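Embryonic developmental protein tofu-6 (Caenorhabditis elegans, PDB 7OCX) probably takes part in piRNA (21U-RNA) biogenesis as a PETISCO complex component, its RNA recognition motif domain forming a complex with that of PID-3. Local coordinates at residues A11-D16 with F61-S66. Sequence-based numbering, arbitrary orientation. Where two conformers were deposited one is given.
Sequences AYYLKD and FVNMMS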
# COMPACT_ATOMS: atom_id res chain seq x y z
N ALA C 11 -16.22 9.90 16.50
CA ALA C 11 -15.50 9.70 15.24
C ALA C 11 -14.08 10.25 15.22
O ALA C 11 -13.86 11.45 15.35
CB ALA C 11 -16.31 10.33 14.10
N TYR C 12 -13.12 9.36 14.98
CA TYR C 12 -11.71 9.69 15.06
C TYR C 12 -11.09 9.82 13.67
O TYR C 12 -11.25 8.94 12.83
CB TYR C 12 -10.94 8.61 15.83
CG TYR C 12 -9.53 9.02 16.20
CD1 TYR C 12 -9.28 9.76 17.35
CD2 TYR C 12 -8.45 8.71 15.38
CE1 TYR C 12 -8.00 10.13 17.70
CE2 TYR C 12 -7.16 9.09 15.71
CZ TYR C 12 -6.94 9.81 16.87
OH TYR C 12 -5.66 10.20 17.18
N TYR C 13 -10.33 10.89 13.47
CA TYR C 13 -9.66 11.14 12.21
C TYR C 13 -8.15 11.22 12.40
O TYR C 13 -7.66 11.63 13.45
CB TYR C 13 -10.15 12.43 11.63
CG TYR C 13 -11.62 12.41 11.26
CD1 TYR C 13 -12.07 11.66 10.18
CD2 TYR C 13 -12.55 13.13 11.99
CE1 TYR C 13 -13.41 11.66 9.82
CE2 TYR C 13 -13.89 13.13 11.65
CZ TYR C 13 -14.32 12.39 10.56
OH TYR C 13 -15.65 12.38 10.21
N LEU C 14 -7.42 10.83 11.36
CA LEU C 14 -5.96 10.90 11.39
C LEU C 14 -5.51 12.18 12.07
O LEU C 14 -5.88 13.29 11.66
CB LEU C 14 -5.38 10.84 9.98
CG LEU C 14 -3.86 10.87 9.87
CD1 LEU C 14 -3.20 9.79 10.74
CD2 LEU C 14 -3.45 10.75 8.40
N LYS C 15 -4.73 12.03 13.13
CA LYS C 15 -4.25 13.16 13.90
C LYS C 15 -3.57 14.19 13.01
O LYS C 15 -2.71 13.85 12.20
CB LYS C 15 -3.30 12.64 14.97
CG LYS C 15 -2.85 13.67 15.96
CD LYS C 15 -2.11 13.03 17.10
CE LYS C 15 -1.68 14.09 18.10
NZ LYS C 15 -1.00 13.46 19.25
N ASP C 16 -3.97 15.45 13.18
CA ASP C 16 -3.43 16.64 12.52
C ASP C 16 -3.64 16.68 11.01
O ASP C 16 -2.99 17.49 10.32
CB ASP C 16 -1.93 16.79 12.83
CG ASP C 16 -1.65 16.96 14.33
OD1 ASP C 16 -2.55 17.44 15.06
OD2 ASP C 16 -0.53 16.63 14.78
N PHE C 61 -15.99 20.62 6.70
CA PHE C 61 -14.97 19.80 7.33
C PHE C 61 -14.26 19.10 6.20
O PHE C 61 -14.89 18.61 5.26
CB PHE C 61 -15.60 18.80 8.28
CG PHE C 61 -14.65 17.82 8.80
CD1 PHE C 61 -13.70 18.20 9.74
CD2 PHE C 61 -14.71 16.51 8.39
CE1 PHE C 61 -12.80 17.28 10.25
CE2 PHE C 61 -13.85 15.61 8.90
CZ PHE C 61 -12.88 15.99 9.85
N VAL C 62 -12.93 19.09 6.26
CA VAL C 62 -12.10 18.42 5.27
C VAL C 62 -11.01 17.67 6.01
O VAL C 62 -10.36 18.25 6.89
CB VAL C 62 -11.47 19.40 4.27
CG1 VAL C 62 -10.53 18.67 3.35
CG2 VAL C 62 -12.54 20.06 3.47
N ASN C 63 -10.78 16.40 5.65
CA ASN C 63 -9.67 15.63 6.19
C ASN C 63 -8.78 15.25 5.01
O ASN C 63 -9.26 14.65 4.04
CB ASN C 63 -10.17 14.40 6.98
CG ASN C 63 -9.08 13.80 7.86
OD1 ASN C 63 -8.81 14.32 8.95
ND2 ASN C 63 -8.52 12.65 7.46
N MET C 64 -7.50 15.61 5.09
CA MET C 64 -6.59 15.20 4.05
C MET C 64 -6.17 13.75 4.26
O MET C 64 -6.33 13.18 5.34
CB MET C 64 -5.37 16.12 3.99
CG MET C 64 -5.65 17.60 3.82
SD MET C 64 -6.65 18.00 2.40
CE MET C 64 -5.45 17.77 1.07
N MET C 65 -5.66 13.14 3.20
CA MET C 65 -5.25 11.75 3.30
C MET C 65 -4.04 11.57 4.19
O MET C 65 -3.83 10.47 4.73
CB MET C 65 -4.96 11.19 1.91
CG MET C 65 -4.73 9.72 1.95
SD MET C 65 -6.17 8.68 2.11
CE MET C 65 -7.41 9.53 1.15
N SER C 66 -3.23 12.61 4.36
CA SER C 66 -2.02 12.49 5.15
C SER C 66 -1.68 13.83 5.76
O SER C 66 -2.12 14.88 5.28
CB SER C 66 -0.88 11.94 4.29
OG SER C 66 -0.39 12.94 3.41
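One face of the Y13 ring receives the far end of the F61 ring: CZ of F61 sits 3.5 Å from CE2 of Y13, off centre toward the rim. The rings meet at a slant, their planes 46° apart and their centroids 4.8 Å, and F61 brings CE2 and CZ against the tyrosine face. H94 meets the F61 ring edge-to-face, and Y45 of strand 43-51 also touches Y13. The amide of N63, in the conformer given, comes in next to the aromatic pair at a slant to the tyrosine ring, its OD1 3.5 Å from CB of Y13. No hydrogen bond joins 11-16 to 61-66; the contact is van der Waals packing. The Y13 side chain reaches F61 with CG anti to its own carbonyl carbon (chi1 -64°). Putting an alanine at Y13 would probably strip the cover from the CZ end of F61 and leave that ring freer to turn.

Farther along, L14 sends its CD2 methyl over the turn after the strand, 3.7 Å from the carbonyl O of M65 and 4.0 Å from CA of S66, the N-cap of helix 67-75. P21 of one PID-3 chain packs on L14, and N74 of that chain bonds to D16 OD2. The strand order 2-3-1-5-4 is that of an RRM, and F61 lies on its third strand, in a sequence consistent with the RNP1 motif. V62 packs on L33 and F37 of helix 30-38, whereas F61 and N63 point to the opposite face of the sheet, the one RRMs commonly use for RNA; the segment leading into strand 18-25 thus appears to cross part of that face.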